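Local coordinates for protein L-threonine dehydrogenase (Flavobacterium frigidimaris, PDB 2YY7) that probably catalyses the NAD-dependent oxidation of L-threonine as a dehydrogenase of the short-chain dehydrogenase/reductase superfamily, at residues R166-T178 with P212-I224. Residues are numbered along the deposited sequence; the frame is centred on the assembly and turned at random.
Sequences RSIRYPGLISWST and PMMYMDDAIDATI. With NAD (nicotinamide-adenine-dinucleotide), chain E.
G172 and I174 are hydrogen-bonded to P212, M214 and M216 by four backbone bonds. G172 N binds P212 O, M214 N binds G172 O at 2.8 Å, I174 N binds M214 O, and M216 N binds I174 O. The strands 172-174 and 212-215 run parallel, and the last bond reaches the first turn of helix 216-224.

The polar side-chain link is between hydroxyls. Y170 OH and T223 OG1 form a very short hydrogen bond of 2.5 Å. T223 OG1 meets the tyrosine at the ring edge, in plane. With OG1 anti to its carbonyl carbon (chi1 -58°), T223 turns this oxygen toward Y170 OH while A219 O also stays within reach. A phenylalanine in place of Y170 would probably leave T223 OG1 without this hydroxyl partner. A water joins W176 NE1 to D217 OD1, where both residues are partly exposed. Y215 OH lies at the edge of the W176 ring, 3.2 Å from W176 CD1, and is hydrogen-bonded to D306.

Apolar contacts join segment 166-178 to both strand 212-215 and helix 216-224. Both methyls of L173 touch A219 CB, with L173 CD1 at 3.6 Å. L173 CD1 lies off-centre over one face of the Y170 ring, and L173 CD1 is 3.9 Å from M216 SD. P171 CG packs on M214 CB, and I168 CD1 reaches A222 CB. On the other sheet face, I174 CD1 touches M213 CB.

L173 N donates to the nicotinamide amide oxygen, O7N of NAD, at 2.9 Å. Y170 CB lies 3.4 Å from C5N of the nicotinamide ring of NAD. The arrangement is a parallel strand pair with its following helix in a Rossmann-fold sheet, forming part of the nicotinamide pocket.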
loop_
_atom_site.group_PDB
_atom_site.type_symbol
_atom_site.label_atom_id
_atom_site.label_comp_id
_atom_site.label_asym_id
_atom_site.label_seq_id
_atom_site.Cartn_x
_atom_site.Cartn_y
_atom_site.Cartn_z
ATOM N N ARG A 166 -6.695 -5.182 -15.634
ATOM C CA ARG A 166 -5.697 -4.360 -16.299
ATOM C C ARG A 166 -5.743 -2.936 -15.777
ATOM O O ARG A 166 -6.818 -2.403 -15.497
ATOM C CB ARG A 166 -5.950 -4.407 -17.804
ATOM C CG ARG A 166 -6.195 -5.838 -18.275
ATOM C CD ARG A 166 -6.369 -5.981 -19.776
ATOM N NE ARG A 166 -6.657 -7.374 -20.108
ATOM C CZ ARG A 166 -6.702 -7.869 -21.340
ATOM N NH1 ARG A 166 -6.479 -7.086 -22.384
ATOM N NH2 ARG A 166 -6.976 -9.155 -21.524
ATOM N N SER A 167 -4.572 -2.316 -15.658
ATOM C CA SER A 167 -4.484 -0.963 -15.129
ATOM C C SER A 167 -3.373 -0.110 -15.730
ATOM O O SER A 167 -2.377 -0.623 -16.239
ATOM C CB SER A 167 -4.278 -1.027 -13.613
ATOM O OG SER A 167 -4.229 0.272 -13.041
ATOM N N ILE A 168 -3.570 1.203 -15.670
ATOM C CA ILE A 168 -2.577 2.158 -16.131
ATOM C C ILE A 168 -2.534 3.332 -15.153
ATOM O O ILE A 168 -3.556 3.733 -14.586
ATOM C CB ILE A 168 -2.862 2.681 -17.574
ATOM C CG1 ILE A 168 -4.277 3.235 -17.680
ATOM C CG2 ILE A 168 -2.669 1.554 -18.588
ATOM C CD1 ILE A 168 -4.660 3.603 -19.109
ATOM N N ARG A 169 -1.337 3.858 -14.937
ATOM C CA ARG A 169 -1.149 4.983 -14.039
ATOM C C ARG A 169 -1.292 6.273 -14.850
ATOM O O ARG A 169 -0.299 6.843 -15.302
ATOM C CB ARG A 169 0.241 4.896 -13.387
ATOM C CG ARG A 169 0.442 3.665 -12.490
ATOM C CD ARG A 169 1.932 3.431 -12.183
ATOM N NE ARG A 169 2.154 2.284 -11.299
ATOM C CZ ARG A 169 3.290 1.590 -11.242
ATOM N NH1 ARG A 169 4.319 1.921 -12.017
ATOM N NH2 ARG A 169 3.396 0.552 -10.422
ATOM N N TYR A 170 -2.531 6.726 -15.052
ATOM C CA TYR A 170 -2.767 7.954 -15.822
ATOM C C TYR A 170 -2.020 9.160 -15.255
ATOM O O TYR A 170 -1.975 9.352 -14.039
ATOM C CB TYR A 170 -4.237 8.390 -15.797
ATOM C CG TYR A 170 -5.301 7.499 -16.401
ATOM C CD1 TYR A 170 -5.226 7.050 -17.721
ATOM C CD2 TYR A 170 -6.453 7.210 -15.675
ATOM C CE1 TYR A 170 -6.293 6.331 -18.297
ATOM C CE2 TYR A 170 -7.509 6.505 -16.234
ATOM C CZ TYR A 170 -7.428 6.069 -17.538
ATOM O OH TYR A 170 -8.498 5.371 -18.059
ATOM N N PRO A 171 -1.410 9.980 -16.123
ATOM C CA PRO A 171 -0.730 11.158 -15.583
ATOM C C PRO A 171 -1.860 12.196 -15.455
ATOM O O PRO A 171 -3.030 11.826 -15.529
ATOM C CB PRO A 171 0.289 11.508 -16.671
ATOM C CG PRO A 171 -0.325 10.985 -17.915
ATOM C CD PRO A 171 -0.933 9.673 -17.484
ATOM N N GLY A 172 -1.541 13.469 -15.249
ATOM C CA GLY A 172 -2.602 14.465 -15.148
ATOM C C GLY A 172 -3.352 14.539 -16.472
ATOM O O GLY A 172 -2.727 14.723 -17.517
ATOM N N LEU A 173 -4.678 14.406 -16.441
ATOM C CA LEU A 173 -5.474 14.432 -17.674
ATOM C C LEU A 173 -6.158 15.763 -17.980
ATOM O O LEU A 173 -6.647 16.452 -17.085
ATOM C CB LEU A 173 -6.529 13.316 -17.652
ATOM C CG LEU A 173 -6.040 11.875 -17.506
ATOM C CD1 LEU A 173 -7.199 10.927 -17.798
ATOM C CD2 LEU A 173 -4.888 11.601 -18.465
ATOM N N ILE A 174 -6.214 16.095 -19.266
ATOM C CA ILE A 174 -6.797 17.349 -19.733
ATOM C C ILE A 174 -7.954 17.117 -20.709
ATOM O O ILE A 174 -7.812 16.383 -21.686
ATOM C CB ILE A 174 -5.698 18.196 -20.410
ATOM C CG1 ILE A 174 -4.564 18.438 -19.402
ATOM C CG2 ILE A 174 -6.271 19.521 -20.906
ATOM C CD1 ILE A 174 -3.208 18.718 -20.032
ATOM N N SER A 175 -9.099 17.738 -20.444
ATOM C CA SER A 175 -10.258 17.570 -21.315
ATOM C C SER A 175 -11.117 18.828 -21.402
ATOM O O SER A 175 -10.982 19.745 -20.593
ATOM C CB SER A 175 -11.126 16.410 -20.829
ATOM O OG SER A 175 -11.726 16.732 -19.588
ATOM N N TRP A 176 -12.018 18.834 -22.382
ATOM C CA TRP A 176 -12.914 19.956 -22.643
ATOM C C TRP A 176 -14.399 19.640 -22.438
ATOM O O TRP A 176 -15.215 20.553 -22.334
ATOM C CB TRP A 176 -12.725 20.431 -24.089
ATOM C CG TRP A 176 -12.886 19.310 -25.083
ATOM C CD1 TRP A 176 -11.892 18.535 -25.618
ATOM C CD2 TRP A 176 -14.118 18.783 -25.592
ATOM N NE1 TRP A 176 -12.430 17.560 -26.424
ATOM C CE2 TRP A 176 -13.794 17.687 -26.425
ATOM C CE3 TRP A 176 -15.468 19.129 -25.423
ATOM C CZ2 TRP A 176 -14.772 16.934 -27.088
ATOM C CZ3 TRP A 176 -16.440 18.378 -26.086
ATOM C CH2 TRP A 176 -16.083 17.293 -26.906
ATOM N N SER A 177 -14.758 18.358 -22.386
ATOM C CA SER A 177 -16.170 17.985 -22.249
ATOM C C SER A 177 -16.780 17.990 -20.851
ATOM O O SER A 177 -17.979 18.225 -20.705
ATOM C CB SER A 177 -16.412 16.610 -22.877
ATOM O OG SER A 177 -15.705 15.602 -22.180
ATOM N N THR A 178 -15.972 17.727 -19.829
ATOM C CA THR A 178 -16.475 17.681 -18.458
ATOM C C THR A 178 -15.415 18.221 -17.497
ATOM O O THR A 178 -14.223 17.994 -17.688
ATOM C CB THR A 178 -16.829 16.227 -18.069
ATOM O OG1 THR A 178 -17.719 15.681 -19.049
ATOM C CG2 THR A 178 -17.502 16.170 -16.707
ATOM N N PRO A 212 3.808 15.278 -15.342
ATOM C CA PRO A 212 3.456 14.370 -16.442
ATOM C C PRO A 212 1.984 14.623 -16.761
ATOM O O PRO A 212 1.132 14.568 -15.865
ATOM C CB PRO A 212 3.656 12.982 -15.836
ATOM C CG PRO A 212 4.587 13.220 -14.676
ATOM C CD PRO A 212 4.078 14.513 -14.116
ATOM N N MET A 213 1.685 14.898 -18.027
ATOM C CA MET A 213 0.315 15.172 -18.442
ATOM C C MET A 213 -0.054 14.379 -19.688
ATOM O O MET A 213 0.817 13.839 -20.372
ATOM C CB MET A 213 0.153 16.668 -18.733
ATOM C CG MET A 213 0.354 17.575 -17.525
ATOM S SD MET A 213 -1.144 17.782 -16.546
ATOM C CE MET A 213 -0.699 19.216 -15.552
ATOM N N MET A 214 -1.352 14.320 -19.972
ATOM C CA MET A 214 -1.856 13.616 -21.142
ATOM C C MET A 214 -3.215 14.173 -21.551
ATOM O O MET A 214 -4.049 14.485 -20.698
ATOM C CB MET A 214 -1.982 12.117 -20.845
ATOM C CG MET A 214 -2.464 11.291 -22.035
ATOM S SD MET A 214 -2.491 9.528 -21.664
ATOM C CE MET A 214 -0.713 9.166 -21.655
ATOM N N TYR A 215 -3.433 14.315 -22.855
ATOM C CA TYR A 215 -4.710 14.808 -23.357
ATOM C C TYR A 215 -5.696 13.646 -23.225
ATOM O O TYR A 215 -5.317 12.488 -23.421
ATOM C CB TYR A 215 -4.584 15.227 -24.827
ATOM C CG TYR A 215 -5.739 16.071 -25.323
ATOM C CD1 TYR A 215 -6.092 16.078 -26.671
ATOM C CD2 TYR A 215 -6.457 16.889 -24.450
ATOM C CE1 TYR A 215 -7.129 16.877 -27.139
ATOM C CE2 TYR A 215 -7.498 17.695 -24.911
ATOM C CZ TYR A 215 -7.826 17.682 -26.256
ATOM O OH TYR A 215 -8.851 18.466 -26.718
ATOM N N MET A 216 -6.953 13.945 -22.904
ATOM C CA MET A 216 -7.960 12.893 -22.716
ATOM C C MET A 216 -8.099 11.898 -23.876
ATOM O O MET A 216 -8.276 10.700 -23.648
ATOM C CB MET A 216 -9.327 13.518 -22.399
ATOM C CG MET A 216 -10.397 12.516 -21.948
ATOM S SD MET A 216 -10.000 11.676 -20.388
ATOM C CE MET A 216 -10.315 13.003 -19.207
ATOM N N ASP A 217 -8.030 12.376 -25.116
ATOM C CA ASP A 217 -8.148 11.469 -26.264
ATOM C C ASP A 217 -7.128 10.335 -26.168
ATOM O O ASP A 217 -7.413 9.189 -26.513
ATOM C CB ASP A 217 -7.924 12.215 -27.583
ATOM C CG ASP A 217 -9.044 13.187 -27.907
ATOM O OD1 ASP A 217 -9.100 13.651 -29.061
ATOM O OD2 ASP A 217 -9.860 13.492 -27.018
ATOM N N ASP A 218 -5.931 10.674 -25.709
ATOM C CA ASP A 218 -4.861 9.697 -25.565
ATOM C C ASP A 218 -5.173 8.758 -24.406
ATOM O O ASP A 218 -5.023 7.539 -24.522
ATOM C CB ASP A 218 -3.532 10.421 -25.325
ATOM C CG ASP A 218 -2.896 10.907 -26.608
ATOM O OD1 ASP A 218 -2.153 11.907 -26.567
ATOM O OD2 ASP A 218 -3.124 10.282 -27.661
ATOM N N ALA A 219 -5.609 9.331 -23.288
ATOM C CA ALA A 219 -5.938 8.532 -22.119
ATOM C C ALA A 219 -7.011 7.503 -22.477
ATOM O O ALA A 219 -6.937 6.354 -22.053
ATOM C CB ALA A 219 -6.421 9.431 -20.986
ATOM N N ILE A 220 -8.004 7.920 -23.258
ATOM C CA ILE A 220 -9.083 7.021 -23.669
ATOM C C ILE A 220 -8.575 5.913 -24.598
ATOM O O ILE A 220 -8.939 4.746 -24.450
ATOM C CB ILE A 220 -10.207 7.796 -24.384
ATOM C CG1 ILE A 220 -10.798 8.844 -23.437
ATOM C CG2 ILE A 220 -11.287 6.831 -24.867
ATOM C CD1 ILE A 220 -11.357 8.270 -22.145
ATOM N N ASP A 221 -7.740 6.275 -25.564
ATOM C CA ASP A 221 -7.194 5.279 -26.482
ATOM C C ASP A 221 -6.391 4.246 -25.695
ATOM O O ASP A 221 -6.481 3.046 -25.952
ATOM C CB ASP A 221 -6.306 5.960 -27.529
ATOM C CG ASP A 221 -7.116 6.684 -28.600
ATOM O OD1 ASP A 221 -6.529 7.485 -29.356
ATOM O OD2 ASP A 221 -8.338 6.442 -28.686
ATOM N N ALA A 222 -5.618 4.721 -24.726
ATOM C CA ALA A 222 -4.805 3.845 -23.893
ATOM C C ALA A 222 -5.691 2.854 -23.158
ATOM O O ALA A 222 -5.430 1.649 -23.161
ATOM C CB ALA A 222 -4.002 4.674 -22.889
ATOM N N THR A 223 -6.738 3.374 -22.528
ATOM C CA THR A 223 -7.677 2.555 -21.771
ATOM C C THR A 223 -8.303 1.461 -22.625
ATOM O O THR A 223 -8.320 0.294 -22.241
ATOM C CB THR A 223 -8.806 3.423 -21.177
ATOM O OG1 THR A 223 -8.234 4.440 -20.344
ATOM C CG2 THR A 223 -9.762 2.571 -20.347
ATOM N N ILE A 224 -8.816 1.843 -23.787
ATOM C CA ILE A 224 -9.447 0.889 -24.687
ATOM C C ILE A 224 -8.461 -0.116 -25.271
ATOM O O ILE A 224 -8.760 -1.306 -25.359
ATOM C CB ILE A 224 -10.163 1.625 -25.843
ATOM C CG1 ILE A 224 -11.283 2.500 -25.269
ATOM C CG2 ILE A 224 -10.701 0.627 -26.861
ATOM C CD1 ILE A 224 -11.994 3.337 -26.303
HETATM P PA NAD E . -14.215 12.329 -11.582
HETATM O O1A NAD E . -14.332 13.375 -12.635
HETATM O O2A NAD E . -14.145 12.832 -10.185
HETATM O O5B NAD E . -15.317 11.209 -11.774
HETATM C C5B NAD E . -15.658 10.331 -10.740
HETATM C C4B NAD E . -17.075 9.854 -10.941
HETATM O O4B NAD E . -17.324 8.824 -9.982
HETATM C C3B NAD E . -18.106 10.987 -10.720
HETATM O O3B NAD E . -19.011 11.103 -11.832
HETATM C C2B NAD E . -18.774 10.593 -9.397
HETATM O O2B NAD E . -20.128 11.008 -9.327
HETATM C C1B NAD E . -18.609 9.066 -9.414
HETATM N N9A NAD E . -18.763 8.462 -8.082
HETATM C C8A NAD E . -18.235 8.950 -6.887
HETATM N N7A NAD E . -18.620 8.129 -5.899
HETATM C C5A NAD E . -19.352 7.138 -6.456
HETATM C C6A NAD E . -20.015 6.061 -5.890
HETATM N N6A NAD E . -20.050 5.908 -4.583
HETATM N N1A NAD E . -20.724 5.213 -6.700
HETATM C C2A NAD E . -20.783 5.415 -8.070
HETATM N N3A NAD E . -20.154 6.500 -8.651
HETATM C C4A NAD E . -19.456 7.345 -7.825
HETATM O O3 NAD E . -12.842 11.523 -11.791
HETATM P PN NAD E . -12.059 11.162 -13.166
HETATM O O1N NAD E . -12.992 10.705 -14.249
HETATM O O2N NAD E . -11.066 12.252 -13.363
HETATM O O5D NAD E . -11.200 9.869 -12.688
HETATM C C5D NAD E . -11.702 8.539 -12.884
HETATM C C4D NAD E . -10.620 7.528 -12.416
HETATM O O4D NAD E . -9.386 7.815 -13.049
HETATM C C3D NAD E . -10.319 7.602 -10.916
HETATM O O3D NAD E . -9.989 6.295 -10.456
HETATM C C2D NAD E . -9.063 8.437 -10.847
HETATM O O2D NAD E . -8.420 8.183 -9.620
HETATM C C1D NAD E . -8.310 7.990 -12.101
HETATM N N1N NAD E . -7.330 9.025 -12.503
HETATM C C2N NAD E . -7.774 10.232 -13.005
HETATM C C3N NAD E . -6.846 11.198 -13.380
HETATM C C7N NAD E . -7.293 12.475 -14.039
HETATM O O7N NAD E . -6.287 13.391 -14.297
HETATM N N7N NAD E . -8.585 12.734 -14.312
HETATM C C4N NAD E . -5.468 10.956 -13.226
HETATM C C5N NAD E . -5.034 9.718 -12.741
HETATM C C6N NAD E . -5.962 8.768 -12.362
HETATM O O HOH W 1 -10.659 16.129 -28.388
#